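Local coordinates for serine-threonine phosphatase 2C (Toxoplasma gondii, PDB 2I44), which probably acts as a metal-dependent protein serine/threonine phosphatase of the PP2C family and binds calcium ions in this crystal form, at residues P44-G49 against P83-V88; C53-V58 against L74-L79. All blocks are in the same frame, centred on the assembly; numbering follows the deposited sequence.

Interaction 1. Residues P44-G49 against P83-V88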
loop_
_atom_site.group_PDB
_atom_site.type_symbol
_atom_site.label_atom_id
_atom_site.label_comp_id
_atom_site.label_asym_id
_atom_site.label_seq_id
_atom_site.Cartn_x
_atom_site.Cartn_y
_atom_site.Cartn_z
ATOM N N PRO A 44 5.336 7.308 -13.060
ATOM C CA PRO A 44 4.546 8.287 -13.819
ATOM C C PRO A 44 4.003 7.835 -15.178
ATOM O O PRO A 44 2.880 8.181 -15.547
ATOM C CB PRO A 44 5.488 9.486 -13.917
ATOM C CG PRO A 44 6.830 8.851 -13.935
ATOM C CD PRO A 44 6.715 7.790 -12.869
ATOM N N GLN A 45 4.798 7.080 -15.927
ATOM C CA GLN A 45 4.350 6.574 -17.225
ATOM C C GLN A 45 4.542 5.063 -17.225
ATOM O O GLN A 45 5.615 4.553 -17.538
ATOM C CB GLN A 45 5.142 7.213 -18.372
ATOM C CG GLN A 45 4.882 6.557 -19.721
ATOM C CD GLN A 45 5.594 7.249 -20.872
ATOM O OE1 GLN A 45 5.149 8.290 -21.359
ATOM N NE2 GLN A 45 6.709 6.675 -21.308
ATOM N N LEU A 46 3.481 4.351 -16.870
ATOM C CA LEU A 46 3.522 2.897 -16.779
ATOM C C LEU A 46 3.476 2.180 -18.129
ATOM O O LEU A 46 4.081 1.117 -18.294
ATOM C CB LEU A 46 2.373 2.418 -15.886
ATOM C CG LEU A 46 2.376 0.952 -15.466
ATOM C CD1 LEU A 46 3.637 0.635 -14.674
ATOM C CD2 LEU A 46 1.134 0.678 -14.633
ATOM N N VAL A 47 2.764 2.759 -19.092
ATOM C CA VAL A 47 2.649 2.155 -20.416
ATOM C C VAL A 47 3.273 3.034 -21.496
ATOM O O VAL A 47 2.734 4.084 -21.836
ATOM C CB VAL A 47 1.167 1.895 -20.777
ATOM C CG1 VAL A 47 1.071 1.215 -22.143
ATOM C CG2 VAL A 47 0.510 1.036 -19.696
ATOM N N PRO A 48 4.424 2.609 -22.051
ATOM C CA PRO A 48 5.101 3.383 -23.098
ATOM C C PRO A 48 4.167 3.764 -24.243
ATOM O O PRO A 48 3.400 2.933 -24.735
ATOM C CB PRO A 48 6.216 2.446 -23.553
ATOM C CG PRO A 48 6.565 1.722 -22.296
ATOM C CD PRO A 48 5.202 1.401 -21.717
ATOM N N GLY A 49 4.239 5.027 -24.650
ATOM C CA GLY A 49 3.406 5.513 -25.732
ATOM C C GLY A 49 2.091 6.101 -25.257
ATOM O O GLY A 49 1.373 6.719 -26.043
ATOM N N PRO A 83 1.122 -11.885 -17.717
ATOM C CA PRO A 83 0.456 -12.165 -18.989
ATOM C C PRO A 83 -0.849 -11.379 -19.005
ATOM O O PRO A 83 -1.338 -10.977 -20.058
ATOM C CB PRO A 83 0.230 -13.671 -18.926
ATOM C CG PRO A 83 1.446 -14.143 -18.166
ATOM C CD PRO A 83 1.508 -13.132 -17.033
ATOM N N ALA A 84 -1.393 -11.157 -17.810
ATOM C CA ALA A 84 -2.630 -10.412 -17.643
ATOM C C ALA A 84 -2.397 -8.963 -18.052
ATOM O O ALA A 84 -3.278 -8.315 -18.621
ATOM C CB ALA A 84 -3.086 -10.484 -16.187
ATOM N N TRP A 85 -1.207 -8.455 -17.754
ATOM C CA TRP A 85 -0.875 -7.086 -18.110
ATOM C C TRP A 85 -0.570 -6.981 -19.600
ATOM O O TRP A 85 -0.820 -5.949 -20.219
ATOM C CB TRP A 85 0.317 -6.584 -17.289
ATOM C CG TRP A 85 0.624 -5.145 -17.557
ATOM C CD1 TRP A 85 1.631 -4.656 -18.335
ATOM C CD2 TRP A 85 -0.109 -4.006 -17.087
ATOM N NE1 TRP A 85 1.575 -3.282 -18.381
ATOM C CE2 TRP A 85 0.517 -2.856 -17.623
ATOM C CE3 TRP A 85 -1.236 -3.844 -16.267
ATOM C CZ2 TRP A 85 0.057 -1.562 -17.365
ATOM C CZ3 TRP A 85 -1.696 -2.554 -16.010
ATOM C CH2 TRP A 85 -1.045 -1.430 -16.558
ATOM N N GLN A 86 -0.023 -8.049 -20.170
ATOM C CA GLN A 86 0.283 -8.058 -21.593
ATOM C C GLN A 86 -1.038 -7.889 -22.328
ATOM O O GLN A 86 -1.110 -7.194 -23.338
ATOM C CB GLN A 86 0.935 -9.383 -21.998
ATOM C CG GLN A 86 2.145 -9.750 -21.137
ATOM C CD GLN A 86 2.759 -11.088 -21.518
ATOM O OE1 GLN A 86 2.156 -11.880 -22.247
ATOM N NE2 GLN A 86 3.961 -11.353 -21.011
ATOM N N GLU A 87 -2.087 -8.518 -21.804
ATOM C CA GLU A 87 -3.406 -8.411 -22.412
ATOM C C GLU A 87 -3.957 -7.008 -22.189
ATOM O O GLU A 87 -4.783 -6.535 -22.967
ATOM C CB GLU A 87 -4.372 -9.450 -21.829
ATOM C CG GLU A 87 -3.802 -10.850 -21.762
ATOM C CD GLU A 87 -4.870 -11.931 -21.748
ATOM O OE1 GLU A 87 -5.986 -11.686 -21.228
ATOM O OE2 GLU A 87 -4.584 -13.036 -22.257
ATOM N N VAL A 88 -3.512 -6.340 -21.127
ATOM C CA VAL A 88 -3.978 -4.978 -20.885
ATOM C C VAL A 88 -3.317 -4.072 -21.915
ATOM O O VAL A 88 -3.947 -3.174 -22.474
ATOM C CB VAL A 88 -3.610 -4.475 -19.470
ATOM C CG1 VAL A 88 -3.803 -2.964 -19.385
ATOM C CG2 VAL A 88 -4.480 -5.155 -18.441
#
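Trp85 reaches out from the start of helix 83-92 and sets the far corner of its indole between Leu46 and Val47. The PP2C fold is a beta sandwich flanked by helices, and here the loop leading from strand 38-43 to strand 53-62 meets the helical layer beside one sheet. The indole projects well clear of its helix because CG lies anti to the Trp85 backbone N (chi1 -176°), which carries the six-membered ring across to the loop. Leu46 and Val47 then approach it from opposite sides of the ring plane, both obliquely. The CD2 branch of Leu46 rests by Trp85 CH2 at 3.6 Å and by Trp85 CZ2 at 3.7 Å. Val47 offers one methyl, CG2, to the same corner.

A long flat aromatic suits this place, since it bridges backbones whose nearest CA atoms, in Val47 and Val88, are 9.7 Å apart; the branched aliphatic side chains flank its outer corner without needing polar partners. Leu79 and Ile80 of helix 66-80, Leu109 of helix 98-130 and Val144 of the sheet also touch Trp85, and the whole contact is buried. On the side of the plane where Val47 lies, Val88 CG1 stands 4.0 Å above the ring, displaced toward the rim, while Val47 CG2 meets Trp85 CZ2 at 3.5 Å.

Interaction 2. Residues C53-V58 against L74-L79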
loop_
_atom_site.group_PDB
_atom_site.type_symbol
_atom_site.label_atom_id
_atom_site.label_comp_id
_atom_site.label_asym_id
_atom_site.label_seq_id
_atom_site.Cartn_x
_atom_site.Cartn_y
_atom_site.Cartn_z
ATOM N N CYS A 53 -1.506 6.252 -17.851
ATOM C CA CYS A 53 -1.234 5.078 -17.020
ATOM C C CYS A 53 -0.119 5.362 -16.025
ATOM O O CYS A 53 0.926 5.906 -16.383
ATOM C CB CYS A 53 -0.827 3.880 -17.874
ATOM S SG CYS A 53 -2.139 3.239 -18.915
ATOM N N ALA A 54 -0.337 4.982 -14.772
ATOM C CA ALA A 54 0.672 5.195 -13.747
ATOM C C ALA A 54 0.497 4.200 -12.614
ATOM O O ALA A 54 -0.576 3.620 -12.448
ATOM C CB ALA A 54 0.585 6.624 -13.217
ATOM N N PHE A 55 1.569 4.006 -11.850
ATOM C CA PHE A 55 1.570 3.094 -10.706
ATOM C C PHE A 55 1.906 3.878 -9.442
ATOM O O PHE A 55 2.783 4.743 -9.454
ATOM C CB PHE A 55 2.613 1.989 -10.890
ATOM C CG PHE A 55 2.752 1.089 -9.692
ATOM C CD1 PHE A 55 1.926 -0.020 -9.537
ATOM C CD2 PHE A 55 3.694 1.361 -8.706
ATOM C CE1 PHE A 55 2.037 -0.846 -8.421
ATOM C CE2 PHE A 55 3.814 0.541 -7.584
ATOM C CZ PHE A 55 2.985 -0.562 -7.441
ATOM N N PHE A 56 1.208 3.563 -8.358
ATOM C CA PHE A 56 1.433 4.230 -7.082
ATOM C C PHE A 56 1.541 3.182 -5.989
ATOM O O PHE A 56 0.681 2.312 -5.878
ATOM C CB PHE A 56 0.271 5.175 -6.775
ATOM C CG PHE A 56 0.059 6.224 -7.825
ATOM C CD1 PHE A 56 0.849 7.371 -7.855
ATOM C CD2 PHE A 56 -0.909 6.051 -8.812
ATOM C CE1 PHE A 56 0.676 8.335 -8.861
ATOM C CE2 PHE A 56 -1.087 7.008 -9.818
ATOM C CZ PHE A 56 -0.295 8.149 -9.841
ATOM N N GLY A 57 2.581 3.277 -5.168
ATOM C CA GLY A 57 2.753 2.310 -4.098
ATOM C C GLY A 57 3.483 2.853 -2.882
ATOM O O GLY A 57 4.453 3.596 -3.007
ATOM N N VAL A 58 2.998 2.489 -1.702
ATOM C CA VAL A 58 3.603 2.903 -0.448
ATOM C C VAL A 58 3.745 1.635 0.385
ATOM O O VAL A 58 2.841 0.796 0.403
ATOM C CB VAL A 58 2.718 3.938 0.287
ATOM C CG1 VAL A 58 3.296 4.238 1.666
ATOM C CG2 VAL A 58 2.630 5.217 -0.532
ATOM N N LEU A 74 10.306 -4.435 -6.893
ATOM C CA LEU A 74 9.790 -5.642 -7.525
ATOM C C LEU A 74 8.387 -5.517 -8.107
ATOM O O LEU A 74 8.041 -6.224 -9.054
ATOM C CB LEU A 74 9.799 -6.801 -6.524
ATOM C CG LEU A 74 11.137 -7.190 -5.887
ATOM C CD1 LEU A 74 10.914 -8.344 -4.904
ATOM C CD2 LEU A 74 12.135 -7.593 -6.970
ATOM N N VAL A 75 7.577 -4.626 -7.545
ATOM C CA VAL A 75 6.200 -4.467 -7.999
ATOM C C VAL A 75 5.975 -4.055 -9.449
ATOM O O VAL A 75 5.169 -4.674 -10.139
ATOM C CB VAL A 75 5.408 -3.493 -7.079
ATOM C CG1 VAL A 75 5.208 -4.134 -5.714
ATOM C CG2 VAL A 75 6.149 -2.175 -6.936
ATOM N N VAL A 76 6.663 -3.025 -9.928
ATOM C CA VAL A 76 6.448 -2.621 -11.310
ATOM C C VAL A 76 6.934 -3.703 -12.285
ATOM O O VAL A 76 6.203 -4.088 -13.205
ATOM C CB VAL A 76 7.100 -1.244 -11.605
ATOM C CG1 VAL A 76 7.029 -0.926 -13.087
ATOM C CG2 VAL A 76 6.355 -0.160 -10.831
ATOM N N PRO A 77 8.157 -4.229 -12.089
ATOM C CA PRO A 77 8.630 -5.270 -13.011
ATOM C C PRO A 77 7.699 -6.489 -13.028
ATOM O O PRO A 77 7.358 -7.006 -14.096
ATOM C CB PRO A 77 10.018 -5.600 -12.471
ATOM C CG PRO A 77 10.467 -4.278 -11.918
ATOM C CD PRO A 77 9.236 -3.813 -11.176
ATOM N N GLN A 78 7.279 -6.941 -11.853
ATOM C CA GLN A 78 6.386 -8.090 -11.778
ATOM C C GLN A 78 5.028 -7.779 -12.403
ATOM O O GLN A 78 4.426 -8.627 -13.062
ATOM C CB GLN A 78 6.189 -8.523 -10.321
ATOM C CG GLN A 78 7.372 -9.262 -9.709
ATOM C CD GLN A 78 7.653 -10.599 -10.388
ATOM O OE1 GLN A 78 6.827 -11.117 -11.138
ATOM N NE2 GLN A 78 8.819 -11.170 -10.110
ATOM N N LEU A 79 4.544 -6.558 -12.193
ATOM C CA LEU A 79 3.253 -6.157 -12.740
ATOM C C LEU A 79 3.221 -6.272 -14.258
ATOM O O LEU A 79 2.370 -6.961 -14.816
ATOM C CB LEU A 79 2.924 -4.713 -12.343
ATOM C CG LEU A 79 1.698 -4.102 -13.028
ATOM C CD1 LEU A 79 0.447 -4.871 -12.620
ATOM C CD2 LEU A 79 1.564 -2.639 -12.640
#
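Leu79 N donates to Val75 O at 2.9 Å, a helical backbone bond that joins two of the three residues packing on Phe55. One residue earlier, Gln78 N bonds to Leu74 O at 3.0 Å. Pro77 has no N-H to give, and the helix is kinked about this point, yet Val75, Val76 and Leu79 still present a continuous apolar surface to the strand.

Phe55 is the side chain through which strand 53-58 meets that surface. With CG anti to the backbone N (chi1 175°), its ring extends off the sheet toward the helix, and all three aliphatic partners lie on the same side of the ring plane. Val76 CG2 comes closest to the middle, in an off-centre CH-pi contact 4.2 Å from the Phe55 centroid and 29° off the normal. At the far end, Val75 CG2 sits 3.6 Å from Phe55 CZ, and the two side chains cross at about a right angle. Leu79 CD2 lies obliquely beside the end nearer the backbone, 4.1 Å from Phe55 CD1.

This is helix-on-sheet packing in one half of the PP2C alpha-beta-beta-alpha sandwich; the axes of segments 53-58 and 74-79 approach to 10.1 Å, their N-to-C directions 141° apart. Alternation along the strand divides the work: Phe56 and Val58 face strand 313-320 of the second sheet, whereas Phe55 faces the helices, where Met116 of helix 98-130 also touches it. Farther along, the same strand carries Asp60 and Gly61 to the calcium ions. Gly57 suits its place beside the ring because, lacking a side chain, it does not compete with Phe55 CE2 for the same position.

In the fold
From the N terminus the chain leaves strand 38-43, passes through the loop 44-49, runs along strand 53-62 and climbs into helices 66-80 and 83-92. Interaction 2 closes the inner loop, bringing helix 66-80 back over the strand; interaction 1 closes the longer one, returning the next helix to the loop 44-49 before that strand. The loop closed by interaction 2 thus lies inside the one closed by interaction 1. Their centres lie about 10 Å apart, and they touch directly: Leu46 N is 3.0 Å from Cys53 O, a probable hydrogen bond, and Val47 CG2 packs 3.5 Å from Cys53 SG. Leu46 also touches Phe55, Val76 and Leu79, so one apolar layer joins sheet, loop and both helices.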